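Glucose/sorbosone dehydrogenases (Escherichia coli K12, PDB 2G8S) belongs to the glucose/sorbosone dehydrogenase family, has a beta-propeller fold and binds a calcium ion. Local coordinates at residues 53-58 with 109-114; 265-270 with 311-316; 157-162 with 189-194; 59-64 with 86-91. One frame throughout, in Å; residues are numbered along the deposited sequence. Where two conformers were deposited one is given.

Contact 1: residues 53-58 with 109-114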
loop_
_atom_site.group_PDB
_atom_site.type_symbol
_atom_site.label_atom_id
_atom_site.label_comp_id
_atom_site.label_asym_id
_atom_site.label_seq_id
_atom_site.Cartn_x
_atom_site.Cartn_y
_atom_site.Cartn_z
ATOM N N PRO A 53 -6.988 16.433 -14.559
ATOM C CA PRO A 53 -7.471 15.870 -13.301
ATOM C C PRO A 53 -8.976 15.663 -13.310
ATOM O O PRO A 53 -9.719 16.514 -13.813
ATOM C CB PRO A 53 -7.094 16.947 -12.273
ATOM C CG PRO A 53 -5.918 17.619 -12.878
ATOM C CD PRO A 53 -6.241 17.685 -14.343
ATOM N N LEU A 54 -9.430 14.535 -12.769
ATOM C CA LEU A 54 -10.862 14.303 -12.634
ATOM C C LEU A 54 -11.415 15.213 -11.552
ATOM O O LEU A 54 -10.707 15.577 -10.610
ATOM C CB LEU A 54 -11.156 12.848 -12.261
ATOM C CG LEU A 54 -11.202 11.816 -13.388
ATOM C CD1 LEU A 54 -9.842 11.594 -14.032
ATOM C CD2 LEU A 54 -11.748 10.508 -12.857
ATOM N N SER A 55 -12.675 15.599 -11.696
ATOM C CA SER A 55 -13.337 16.394 -10.668
ATOM C C SER A 55 -13.963 15.472 -9.621
ATOM O O SER A 55 -14.148 14.267 -9.872
ATOM C CB SER A 55 -14.413 17.269 -11.291
ATOM O OG SER A 55 -15.549 16.480 -11.572
ATOM N N GLY A 56 -14.283 16.031 -8.450
ATOM C CA GLY A 56 -14.928 15.283 -7.368
ATOM C C GLY A 56 -14.007 14.533 -6.420
ATOM O O GLY A 56 -14.470 13.739 -5.599
ATOM N N VAL A 57 -12.707 14.800 -6.531
ATOM C CA VAL A 57 -11.686 14.137 -5.716
ATOM C C VAL A 57 -11.540 14.928 -4.406
ATOM O O VAL A 57 -11.567 16.155 -4.440
ATOM C CB VAL A 57 -10.338 14.083 -6.486
ATOM C CG1 VAL A 57 -9.204 13.506 -5.642
ATOM C CG2 VAL A 57 -10.504 13.279 -7.778
ATOM N N PRO A 58 -11.402 14.236 -3.253
ATOM C CA PRO A 58 -11.274 14.972 -1.986
ATOM C C PRO A 58 -10.017 15.835 -1.945
ATOM O O PRO A 58 -9.011 15.503 -2.589
ATOM C CB PRO A 58 -11.171 13.860 -0.942
ATOM C CG PRO A 58 -10.691 12.644 -1.713
ATOM C CD PRO A 58 -11.375 12.778 -3.036
ATOM N N LEU A 109 -15.546 8.995 -17.541
ATOM C CA LEU A 109 -14.242 9.032 -16.864
ATOM C C LEU A 109 -13.745 10.435 -16.489
ATOM O O LEU A 109 -12.574 10.609 -16.141
ATOM C CB LEU A 109 -13.173 8.281 -17.687
ATOM C CG LEU A 109 -13.490 6.833 -18.080
ATOM C CD1 LEU A 109 -12.376 6.238 -18.952
ATOM C CD2 LEU A 109 -13.751 5.943 -16.860
ATOM N N SER A 110 -14.636 11.429 -16.528
ATOM C CA SER A 110 -14.245 12.806 -16.227
ATOM C C SER A 110 -14.388 13.175 -14.754
ATOM O O SER A 110 -13.819 14.183 -14.309
ATOM C CB SER A 110 -15.064 13.794 -17.068
ATOM O OG SER A 110 -16.429 13.762 -16.692
ATOM N N LYS A 111 -15.143 12.382 -13.998
ATOM C CA LYS A 111 -15.473 12.769 -12.631
ATOM C C LYS A 111 -15.768 11.606 -11.684
ATOM O O LYS A 111 -16.145 10.499 -12.113
ATOM C CB LYS A 111 -16.638 13.759 -12.645
ATOM C CG LYS A 111 -17.970 13.169 -13.046
ATOM C CD LYS A 111 -19.016 14.263 -13.296
ATOM C CE LYS A 111 -18.893 14.849 -14.690
ATOM N NZ LYS A 111 -19.486 16.206 -14.772
ATOM N N VAL A 112 -15.573 11.880 -10.397
ATOM C CA VAL A 112 -15.974 10.993 -9.329
ATOM C C VAL A 112 -17.168 11.693 -8.691
ATOM O O VAL A 112 -17.094 12.893 -8.370
ATOM C CB VAL A 112 -14.849 10.823 -8.298
ATOM C CG1 VAL A 112 -15.310 9.965 -7.133
ATOM C CG2 VAL A 112 -13.617 10.199 -8.961
ATOM N N THR A 113 -18.275 10.979 -8.544
ATOM C CA THR A 113 -19.487 11.612 -8.012
ATOM C C THR A 113 -19.827 11.137 -6.602
ATOM O O THR A 113 -19.601 9.978 -6.241
ATOM C CB THR A 113 -20.703 11.411 -8.949
ATOM O OG1 THR A 113 -20.996 10.019 -9.081
ATOM C CG2 THR A 113 -20.410 12.007 -10.325
ATOM N N ASP A 114 -20.379 12.062 -5.813
ATOM C CA ASP A 114 -20.851 11.796 -4.453
ATOM C C ASP A 114 -19.796 11.149 -3.566
ATOM O O ASP A 114 -20.115 10.289 -2.741
ATOM C CB ASP A 114 -22.132 10.951 -4.458
ATOM C CG ASP A 114 -23.338 11.708 -4.982
ATOM O OD1 ASP A 114 -23.315 12.957 -4.998
ATOM O OD2 ASP A 114 -24.319 11.034 -5.381
HETATM O O HOH W 1 -12.249 15.922 -16.029
HETATM O O HOH W 2 -17.804 15.217 -9.681
HETATM O O HOH W 3 -17.320 13.458 -5.639
#

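Contact 2: residues 265-270 with 311-316. With EDO (1,2-ethanediol), chain N.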
loop_
_atom_site.group_PDB
_atom_site.type_symbol
_atom_site.label_atom_id
_atom_site.label_comp_id
_atom_site.label_asym_id
_atom_site.label_seq_id
_atom_site.Cartn_x
_atom_site.Cartn_y
_atom_site.Cartn_z
ATOM N N PHE A 265 9.685 -12.465 5.991
ATOM C CA PHE A 265 10.946 -12.002 5.419
ATOM C C PHE A 265 11.298 -10.664 6.036
ATOM O O PHE A 265 10.419 -9.853 6.321
ATOM C CB PHE A 265 10.824 -11.851 3.892
ATOM C CG PHE A 265 12.141 -11.890 3.171
ATOM C CD1 PHE A 265 12.662 -13.104 2.738
ATOM C CD2 PHE A 265 12.875 -10.724 2.950
ATOM C CE1 PHE A 265 13.894 -13.159 2.086
ATOM C CE2 PHE A 265 14.114 -10.769 2.299
ATOM C CZ PHE A 265 14.622 -11.985 1.867
ATOM N N TYR A 266 12.585 -10.437 6.257
ATOM C CA TYR A 266 13.038 -9.116 6.668
ATOM C C TYR A 266 14.360 -8.782 5.997
ATOM O O TYR A 266 15.098 -9.683 5.558
ATOM C CB TYR A 266 13.140 -8.981 8.200
ATOM C CG TYR A 266 14.046 -10.014 8.834
ATOM C CD1 TYR A 266 15.414 -9.774 8.997
ATOM C CD2 TYR A 266 13.530 -11.249 9.247
ATOM C CE1 TYR A 266 16.244 -10.745 9.565
ATOM C CE2 TYR A 266 14.341 -12.215 9.810
ATOM C CZ TYR A 266 15.693 -11.960 9.966
ATOM O OH TYR A 266 16.481 -12.937 10.522
ATOM N N TRP A 267 14.631 -7.485 5.891
ATOM C CA TRP A 267 15.898 -6.998 5.362
ATOM C C TRP A 267 16.566 -6.150 6.427
ATOM O O TRP A 267 16.021 -5.116 6.826
ATOM C CB TRP A 267 15.681 -6.099 4.141
ATOM C CG TRP A 267 15.120 -6.740 2.901
ATOM C CD1 TRP A 267 15.827 -7.154 1.802
ATOM C CD2 TRP A 267 13.737 -6.962 2.591
ATOM N NE1 TRP A 267 14.973 -7.644 0.841
ATOM C CE2 TRP A 267 13.683 -7.533 1.297
ATOM C CE3 TRP A 267 12.536 -6.730 3.280
ATOM C CZ2 TRP A 267 12.472 -7.890 0.685
ATOM C CZ3 TRP A 267 11.326 -7.088 2.668
ATOM C CH2 TRP A 267 11.310 -7.655 1.383
ATOM N N LYS A 268 17.741 -6.560 6.891
ATOM C CA LYS A 268 18.514 -5.691 7.774
ATOM C C LYS A 268 19.090 -4.464 7.071
ATOM O O LYS A 268 19.411 -3.465 7.719
ATOM C CB LYS A 268 19.605 -6.481 8.491
ATOM C CG LYS A 268 19.070 -7.352 9.616
ATOM C CD LYS A 268 20.233 -7.906 10.386
ATOM C CE LYS A 268 19.798 -8.803 11.511
ATOM N NZ LYS A 268 21.030 -9.087 12.320
ATOM N N ASP A 269 19.231 -4.544 5.755
ATOM C CA ASP A 269 19.533 -3.384 4.920
ATOM C C ASP A 269 18.268 -3.049 4.145
ATOM O O ASP A 269 17.920 -3.735 3.178
ATOM C CB ASP A 269 20.671 -3.711 3.952
ATOM C CG ASP A 269 22.021 -3.747 4.634
ATOM O OD1 ASP A 269 22.360 -2.763 5.327
ATOM O OD2 ASP A 269 22.753 -4.745 4.469
ATOM N N SER A 270 17.572 -2.008 4.584
ATOM C CA SER A 270 16.234 -1.696 4.052
ATOM C C SER A 270 16.231 -1.248 2.585
ATOM O O SER A 270 16.895 -0.277 2.242
ATOM C CB SER A 270 15.576 -0.604 4.889
ATOM O OG SER A 270 15.208 -1.100 6.167
ATOM N N VAL A 311 9.119 -17.101 1.325
ATOM C CA VAL A 311 9.547 -16.262 0.224
ATOM C C VAL A 311 11.071 -16.093 0.264
ATOM O O VAL A 311 11.668 -16.009 1.352
ATOM C CB VAL A 311 8.750 -14.920 0.230
ATOM C CG1 VAL A 311 9.077 -14.077 1.453
ATOM C CG2 VAL A 311 8.918 -14.160 -1.042
ATOM N N THR A 312 11.700 -16.123 -0.911
ATOM C CA THR A 312 13.150 -15.909 -1.024
ATOM C C THR A 312 13.426 -14.877 -2.110
ATOM O O THR A 312 12.611 -14.701 -3.020
ATOM C CB THR A 312 13.923 -17.214 -1.327
ATOM O OG1 THR A 312 13.443 -17.801 -2.536
ATOM C CG2 THR A 312 13.783 -18.214 -0.182
ATOM N N GLU A 313 14.572 -14.203 -2.028
ATOM C CA GLU A 313 14.892 -13.143 -2.985
ATOM C C GLU A 313 15.682 -13.703 -4.173
ATOM O O GLU A 313 16.775 -14.243 -3.993
ATOM C CB GLU A 313 15.653 -11.996 -2.299
ATOM C CG GLU A 313 15.950 -10.841 -3.243
ATOM C CD GLU A 313 16.375 -9.548 -2.557
ATOM O OE1 GLU A 313 15.865 -9.237 -1.453
ATOM O OE2 GLU A 313 17.186 -8.807 -3.157
ATOM N N ASP A 314 15.124 -13.584 -5.379
ATOM C CA ASP A 314 15.832 -14.015 -6.591
ATOM C C ASP A 314 16.892 -13.002 -6.996
ATOM O O ASP A 314 17.985 -13.366 -7.442
ATOM C CB ASP A 314 14.881 -14.136 -7.771
ATOM C CG ASP A 314 13.843 -15.219 -7.609
ATOM O OD1 ASP A 314 13.805 -15.931 -6.582
ATOM O OD2 ASP A 314 13.043 -15.338 -8.561
ATOM N N GLY A 315 16.551 -11.727 -6.866
ATOM C CA GLY A 315 17.425 -10.654 -7.316
ATOM C C GLY A 315 16.634 -9.393 -7.589
ATOM O O GLY A 315 15.520 -9.234 -7.094
ATOM N N ARG A 316 17.235 -8.491 -8.360
ATOM C CA ARG A 316 16.675 -7.165 -8.620
ATOM C C ARG A 316 16.575 -6.891 -10.105
ATOM O O ARG A 316 17.394 -7.380 -10.897
ATOM C CB ARG A 316 17.564 -6.084 -8.000
ATOM C CG ARG A 316 17.855 -6.248 -6.511
ATOM C CD ARG A 316 16.586 -6.163 -5.661
ATOM N NE ARG A 316 16.879 -6.266 -4.233
ATOM C CZ ARG A 316 16.927 -5.240 -3.388
ATOM N NH1 ARG A 316 16.700 -3.998 -3.808
ATOM N NH2 ARG A 316 17.202 -5.460 -2.099
HETATM C C1 EDO N . 20.431 -2.570 10.789
HETATM O O1 EDO N . 21.587 -3.214 10.231
HETATM C C2 EDO N . 19.303 -3.582 10.948
HETATM O O2 EDO N . 19.506 -4.351 12.142
#

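Contact 3: residues 157-162 with 189-194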
loop_
_atom_site.group_PDB
_atom_site.type_symbol
_atom_site.label_atom_id
_atom_site.label_comp_id
_atom_site.label_asym_id
_atom_site.label_seq_id
_atom_site.Cartn_x
_atom_site.Cartn_y
_atom_site.Cartn_z
ATOM N N GLN A 157 1.144 -0.196 19.523
ATOM C CA GLN A 157 0.709 -1.213 20.479
ATOM C C GLN A 157 -0.625 -0.887 21.166
ATOM O O GLN A 157 -1.214 -1.752 21.822
ATOM C CB GLN A 157 1.786 -1.413 21.553
ATOM C CG GLN A 157 3.062 -2.051 21.026
ATOM C CD GLN A 157 2.837 -3.473 20.583
ATOM O OE1 GLN A 157 2.358 -4.303 21.356
ATOM N NE2 GLN A 157 3.170 -3.768 19.329
ATOM N N ASP A 158 -1.079 0.355 21.029
ATOM C CA ASP A 158 -2.258 0.833 21.760
ATOM C C ASP A 158 -3.528 0.495 20.992
ATOM O O ASP A 158 -3.741 1.022 19.898
ATOM C CB ASP A 158 -2.187 2.347 21.949
ATOM C CG ASP A 158 -1.066 2.788 22.880
ATOM O OD1 ASP A 158 -0.523 1.939 23.626
ATOM O OD2 ASP A 158 -0.746 4.000 22.866
ATOM N N LEU A 159 -4.381 -0.348 21.572
ATOM C CA LEU A 159 -5.601 -0.775 20.877
ATOM C C LEU A 159 -6.690 0.294 20.810
ATOM O O LEU A 159 -7.658 0.134 20.060
ATOM C CB LEU A 159 -6.151 -2.089 21.452
ATOM C CG LEU A 159 -5.239 -3.318 21.300
ATOM C CD1 LEU A 159 -5.889 -4.529 21.931
ATOM C CD2 LEU A 159 -4.902 -3.621 19.844
ATOM N N ASP A 160 -6.537 1.372 21.585
ATOM C CA ASP A 160 -7.461 2.511 21.525
ATOM C C ASP A 160 -7.121 3.521 20.421
ATOM O O ASP A 160 -7.839 4.509 20.231
ATOM C CB ASP A 160 -7.538 3.224 22.886
ATOM C CG ASP A 160 -6.213 3.863 23.306
ATOM O OD1 ASP A 160 -5.142 3.256 23.107
ATOM O OD2 ASP A 160 -6.242 4.974 23.889
ATOM N N LYS A 161 -6.038 3.259 19.688
ATOM C CA LYS A 161 -5.530 4.179 18.666
ATOM C C LYS A 161 -5.393 3.478 17.323
ATOM O O LYS A 161 -5.034 2.308 17.264
ATOM C CB LYS A 161 -4.175 4.754 19.081
ATOM C CG LYS A 161 -4.227 5.549 20.382
ATOM C CD LYS A 161 -2.909 6.221 20.686
ATOM C CE LYS A 161 -2.879 6.794 22.110
ATOM N NZ LYS A 161 -2.992 5.727 23.148
ATOM N N LEU A 162 -5.643 4.211 16.244
ATOM C CA LEU A 162 -5.605 3.599 14.914
ATOM C C LEU A 162 -4.244 3.771 14.210
ATOM O O LEU A 162 -4.122 3.589 12.986
ATOM C CB LEU A 162 -6.786 4.087 14.075
ATOM C CG LEU A 162 -8.127 3.485 14.528
ATOM C CD1 LEU A 162 -9.309 4.291 13.974
ATOM C CD2 LEU A 162 -8.239 2.006 14.129
ATOM N N ALA A 189 -12.847 -1.102 17.323
ATOM C CA ALA A 189 -13.427 -2.293 16.713
ATOM C C ALA A 189 -12.957 -2.526 15.279
ATOM O O ALA A 189 -13.078 -3.640 14.768
ATOM C CB ALA A 189 -14.957 -2.224 16.755
ATOM N N GLU A 190 -12.421 -1.478 14.645
ATOM C CA GLU A 190 -11.950 -1.570 13.256
ATOM C C GLU A 190 -10.676 -2.409 13.110
ATOM O O GLU A 190 -10.351 -2.854 12.005
ATOM C CB GLU A 190 -11.696 -0.174 12.686
ATOM C CG GLU A 190 -12.930 0.736 12.641
ATOM C CD GLU A 190 -13.119 1.603 13.881
ATOM O OE1 GLU A 190 -12.465 1.363 14.922
ATOM O OE2 GLU A 190 -13.936 2.552 13.800
ATOM N N ILE A 191 -9.967 -2.627 14.217
ATOM C CA ILE A 191 -8.641 -3.262 14.185
ATOM C C ILE A 191 -8.689 -4.761 13.875
ATOM O O ILE A 191 -9.443 -5.517 14.495
ATOM C CB ILE A 191 -7.866 -3.011 15.514
ATOM C CG1 ILE A 191 -7.593 -1.510 15.697
ATOM C CG2 ILE A 191 -6.546 -3.822 15.551
ATOM C CD1 ILE A 191 -7.184 -1.126 17.107
ATOM N N TRP A 192 -7.855 -5.174 12.922
ATOM C CA TRP A 192 -7.629 -6.579 12.608
ATOM C C TRP A 192 -6.301 -7.053 13.200
ATOM O O TRP A 192 -6.259 -8.046 13.911
ATOM C CB TRP A 192 -7.624 -6.772 11.091
ATOM C CG TRP A 192 -7.714 -8.197 10.635
ATOM C CD1 TRP A 192 -6.742 -8.931 9.998
ATOM C CD2 TRP A 192 -8.854 -9.057 10.748
ATOM N NE1 TRP A 192 -7.212 -10.193 9.710
ATOM C CE2 TRP A 192 -8.506 -10.298 10.157
ATOM C CE3 TRP A 192 -10.136 -8.900 11.295
ATOM C CZ2 TRP A 192 -9.402 -11.376 10.096
ATOM C CZ3 TRP A 192 -11.023 -9.967 11.233
ATOM C CH2 TRP A 192 -10.651 -11.191 10.641
ATOM N N SER A 193 -5.221 -6.327 12.905
ATOM C CA SER A 193 -3.888 -6.642 13.439
ATOM C C SER A 193 -3.239 -5.357 13.917
ATOM O O SER A 193 -3.622 -4.262 13.490
ATOM C CB SER A 193 -2.989 -7.281 12.367
ATOM O OG SER A 193 -3.614 -8.380 11.709
ATOM N N TYR A 194 -2.236 -5.486 14.782
ATOM C CA TYR A 194 -1.551 -4.309 15.302
ATOM C C TYR A 194 -0.046 -4.522 15.378
ATOM O O TYR A 194 0.439 -5.586 15.013
ATOM C CB TYR A 194 -2.165 -3.865 16.643
ATOM C CG TYR A 194 -2.067 -4.830 17.810
ATOM C CD1 TYR A 194 -1.237 -4.538 18.896
ATOM C CD2 TYR A 194 -2.851 -5.982 17.869
ATOM C CE1 TYR A 194 -1.150 -5.394 19.991
ATOM C CE2 TYR A 194 -2.774 -6.851 18.972
ATOM C CZ TYR A 194 -1.919 -6.544 20.024
ATOM O OH TYR A 194 -1.850 -7.392 21.105
#

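Contact 4: residues 59-64 with 86-91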
loop_
_atom_site.group_PDB
_atom_site.type_symbol
_atom_site.label_atom_id
_atom_site.label_comp_id
_atom_site.label_asym_id
_atom_site.label_seq_id
_atom_site.Cartn_x
_atom_site.Cartn_y
_atom_site.Cartn_z
ATOM N N ASP A 59 -10.093 16.940 -1.207
ATOM C CA ASP A 59 -8.912 17.733 -0.901
ATOM C C ASP A 59 -8.023 16.916 0.024
ATOM O O ASP A 59 -8.522 16.151 0.863
ATOM C CB ASP A 59 -9.290 19.028 -0.193
ATOM C CG ASP A 59 -10.083 19.971 -1.069
ATOM O OD1 ASP A 59 -9.657 20.248 -2.202
ATOM O OD2 ASP A 59 -11.122 20.460 -0.593
ATOM N N VAL A 60 -6.713 17.072 -0.149
ATOM C CA VAL A 60 -5.744 16.290 0.620
ATOM C C VAL A 60 -4.691 17.181 1.274
ATOM O O VAL A 60 -4.492 18.332 0.867
ATOM C CB VAL A 60 -5.043 15.225 -0.255
ATOM C CG1 VAL A 60 -6.071 14.398 -1.021
ATOM C CG2 VAL A 60 -4.042 15.871 -1.206
ATOM N N TRP A 61 -4.015 16.619 2.274
ATOM C CA TRP A 61 -2.946 17.304 2.986
ATOM C C TRP A 61 -1.635 16.782 2.407
ATOM O O TRP A 61 -1.112 15.747 2.846
ATOM C CB TRP A 61 -3.058 16.996 4.476
ATOM C CG TRP A 61 -2.175 17.792 5.394
ATOM C CD1 TRP A 61 -2.377 19.080 5.809
ATOM C CD2 TRP A 61 -1.011 17.327 6.081
ATOM N NE1 TRP A 61 -1.391 19.454 6.689
ATOM C CE2 TRP A 61 -0.539 18.399 6.877
ATOM C CE3 TRP A 61 -0.312 16.116 6.096
ATOM C CZ2 TRP A 61 0.608 18.296 7.675
ATOM C CZ3 TRP A 61 0.832 16.015 6.888
ATOM C CH2 TRP A 61 1.276 17.104 7.668
ATOM N N ALA A 62 -1.123 17.500 1.410
ATOM C CA ALA A 62 0.024 17.052 0.630
ATOM C C ALA A 62 1.321 17.570 1.235
ATOM O O ALA A 62 1.954 18.500 0.719
ATOM C CB ALA A 62 -0.117 17.465 -0.836
ATOM N N HIS A 63 1.702 16.959 2.351
ATOM C CA HIS A 63 2.917 17.318 3.068
ATOM C C HIS A 63 3.631 16.063 3.511
ATOM O O HIS A 63 2.990 15.067 3.838
ATOM C CB HIS A 63 2.566 18.194 4.262
ATOM C CG HIS A 63 2.011 19.523 3.866
ATOM N ND1 HIS A 63 0.661 19.796 3.867
ATOM C CD2 HIS A 63 2.623 20.642 3.411
ATOM C CE1 HIS A 63 0.466 21.033 3.448
ATOM N NE2 HIS A 63 1.640 21.568 3.165
ATOM N N GLY A 64 4.962 16.115 3.504
ATOM C CA GLY A 64 5.786 14.959 3.852
ATOM C C GLY A 64 5.471 13.792 2.933
ATOM O O GLY A 64 5.501 13.932 1.707
ATOM N N SER A 86 -7.755 6.654 -0.755
ATOM C CA SER A 86 -7.235 7.024 0.549
ATOM C C SER A 86 -6.344 8.252 0.410
ATOM O O SER A 86 -5.793 8.521 -0.653
ATOM C CB SER A 86 -6.456 5.868 1.183
ATOM O OG SER A 86 -5.283 5.558 0.446
ATOM N N TYR A 87 -6.217 9.005 1.492
ATOM C CA TYR A 87 -5.494 10.275 1.448
ATOM C C TYR A 87 -5.157 10.708 2.865
ATOM O O TYR A 87 -5.721 10.184 3.815
ATOM C CB TYR A 87 -6.338 11.353 0.734
ATOM C CG TYR A 87 -7.680 11.667 1.381
ATOM C CD1 TYR A 87 -7.846 12.826 2.144
ATOM C CD2 TYR A 87 -8.795 10.830 1.199
ATOM C CE1 TYR A 87 -9.074 13.133 2.737
ATOM C CE2 TYR A 87 -10.034 11.135 1.792
ATOM C CZ TYR A 87 -10.155 12.284 2.564
ATOM O OH TYR A 87 -11.359 12.608 3.151
ATOM N N SER A 88 -4.235 11.652 3.003
ATOM C CA SER A 88 -4.016 12.258 4.319
ATOM C C SER A 88 -4.885 13.497 4.476
ATOM O O SER A 88 -5.110 14.242 3.520
ATOM C CB SER A 88 -2.540 12.579 4.544
ATOM O OG SER A 88 -1.995 13.302 3.467
ATOM N N GLU A 89 -5.376 13.694 5.694
ATOM C CA GLU A 89 -6.296 14.781 6.015
ATOM C C GLU A 89 -5.876 15.441 7.328
ATOM O O GLU A 89 -5.612 14.760 8.318
ATOM C CB GLU A 89 -7.711 14.211 6.149
ATOM C CG GLU A 89 -8.776 15.243 6.534
ATOM C CD GLU A 89 -10.082 14.610 6.968
ATOM O OE1 GLU A 89 -10.055 13.725 7.848
ATOM O OE2 GLU A 89 -11.147 15.020 6.447
ATOM N N VAL A 90 -5.837 16.769 7.336
ATOM C CA VAL A 90 -5.395 17.499 8.514
ATOM C C VAL A 90 -6.508 17.567 9.565
ATOM O O VAL A 90 -7.695 17.473 9.236
ATOM C CB VAL A 90 -4.878 18.910 8.115
ATOM C CG1 VAL A 90 -6.029 19.846 7.783
ATOM C CG2 VAL A 90 -3.964 19.496 9.189
ATOM N N GLY A 91 -6.096 17.686 10.822
ATOM C CA GLY A 91 -7.009 17.879 11.930
ATOM C C GLY A 91 -6.956 19.305 12.428
ATOM O O GLY A 91 -6.713 20.242 11.659
#

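Contact 1: residues 53-58 with 109-114
Ser55 meets Lys111 in a single parallel beta bridge, and both polar atoms of the Ser55 backbone are used in it. Its N donates to Ser110 O at 3.2 Å with an N-H...O angle of 160°, while Ser55 O receives Val112 N at 2.8 Å and an almost straight 173°. One residue on, Gly56, at a positive phi, brings its CA to 3.4 Å from Val112 O in a CH...O contact. That oxygen has firmer partners in two waters, one of which also donates to Gly56 O and so joins the two carbonyls across the gap. Ser110 O is likewise shared, taking a water at 2.9 Å in addition to Ser55 N.

The bridge ties neighbouring blades of the propeller together. Leu54 is backbone-bonded to Leu41 of strand 40-45, whereas Thr113 is backbone-bonded to Arg104 of strand 96-105, which belongs to the next sheet.

Between the segments, the apolar contact is that of Leu54 with Val112. With chi1 at -83°, Leu54 CG lies opposite its own carbonyl carbon, and the branch point comes within 3.3 Å of Leu109 O; CD2 then reaches Val112 CG2 at 4.3 Å. Val112 also packs on Ile83 of strand 82-90. Two polar groups of the turn leading into strand 112-113 are satisfied locally: Ser110 OG by Asp108 OD1, and Lys111 N by Ser106 OG.

Contact 2: residues 265-270 with 311-316
Phe265 packs against Val311 where the edge strands of two adjacent propeller blades come side by side. No backbone hydrogen bond joins strands 265-267 and 311-316: their short axes approach to 8.5 Å and diverge by 44°, so side chains make the junction.

The tight part begins at Phe265 CB, 3.7 Å from Val311 CG1, the two side chains crossing at about a right angle. Its ring turns an edge toward Val311 O, which lies 3.4 Å from CD1 and near the ring plane. With CG opposite the backbone N (chi1 -158°), the other edge of the ring is carried over one face of Trp267, where CE2 stands 3.4 Å above the indole plane, toward the rim. Met304 of strand 300-307 and Ile224 of strand 222-225, each next to one of the two edge strands, also touch the Phe265 side chain.

Contacts thin out toward exposed Thr312, whose CA is still 4.2 Å from Phe265 CE1. Beyond the indole, Lys268 makes no contact with 311-316; its carbonyl has a weak bond from 1,2-ethanediol, probably a crystallisation additive.

A chain of polar contacts closes the other end. Trp267 NE1 donates to Glu313 OE1 at 2.9 Å, in the indole plane and nearly in line with the C-O bond. Arg316, also paired with Asp298 and Asp300, probably helps to keep this carboxylate charged: its NE reaches Glu313 OE2 at 2.8 Å, from 42° above the carboxylate plane.

Contact 3: residues 157-162 with 189-194
Leu159 sets its CD2 methyl squarely over the ring of Tyr194, 3.7 Å from the centroid and 12° off the ring normal, a CH-pi contact centred on the face. The phenol is brought there by a chi1 of 63°, which places CG between its own backbone N and carbonyl carbon. Ile191 approaches the same leucine from its backbone side, with CD1 3.2 Å from Leu159 O. Behind that terminal methyl, Ile191 CG1 meets Leu162 CD2 at 3.9 Å. Gln157 brings OE1 to 3.9 Å from Tyr194 CE1, its amide plane turned 48° from the ring. No hydrogen bond crosses between the segments, so apolar contact carries the junction.

The hydrogen bonds that position these groups form the next shell. The amide of Gln157 is held at both ends, NE2 by Trp235 O and OE1 by Asn232 ND2, which fixes its rotation beside the ring. Leu159 projects from a type I turn closed by Lys161 N to Asp158 O at 3.2 Å. On the outer side of that turn Lys161 NZ grips Asp158 OD2 at 2.8 Å, and its bonds to the Asp160 carboxylate are weak. Lys165 NZ adds a further tie by bonding the carbonyls of both Asp158 and Lys161.

Strand 191-194 is the outermost of its four-stranded blade, with a classic beta bulge where Trp192 and Ser193 face Leu166. The turn, part of the loop joining strands 142-147 and 165-170, packs on this edge strand, while Leu162 also reaches Phe119 of strand 115-120 in the neighbouring sheet.

Contact 4: residues 59-64 with 86-91
Trp61 packs across the end of strand 82-90, against Ser88 and Val90: CB meets the Ser88 carbonyl, while CG, CD1 and NE1 in turn face Val90. CB rests 3.6 Å from Ser88 O. Extended with CG opposite the backbone N (chi1 -170°), the side chain then points its five-membered ring at Val90: CG lies 4.0 Å from Val90 CB, CD1 comes to 3.4 Å from the same atom, and NE1 to 3.6 Å from Val90 CG2. The two side chains cross at about a right angle. Over one indole face His63 ND1 stands 3.4 Å above the plane, toward the rim; Phe131 and Ala96 also touch the tryptophan.

Here a loop between two propeller blades is fastened to a strand inside the second, at 70° to it. Both fastening bonds pair Trp61 with Ser88. Trp61 N donates to Ser88 O at 2.9 Å from well above the carbonyl plane, and Ser88 OG donates to Trp61 O at 2.7 Å. Ser88 OG also bonds Gly67 N, so this one hydroxyl joins two parts of the incoming chain. Past the tryptophan, the chain bends through an inverse gamma turn centred on Ala62.

On the other side of these bonds, Val60 CG1 lies 3.5 Å from Tyr87 CB, and Asp59 O approaches the Tyr87 ring at CE1.

Contacts 1 and 4 form one continuous region: their centres are about 17 Å apart, contact 4 falls between the two segments of contact 1 in the chain, and Pro58 CG packs on Tyr87 CE2 at 3.9 Å. Contact 2 lies on the opposite side of the chain's centre, about 39 Å from contact 1 between centres. Contact 3 is intermediate, with nearest atoms about 11 Å from contact 4 and about 14 Å from contact 2. The calcium ion, bound by Glu223 and Tyr233, lies about 11 Å from the Phe265 side chain of contact 2 and about 8 Å from that of Gln157 in contact 3; neither contact supplies these two ligands.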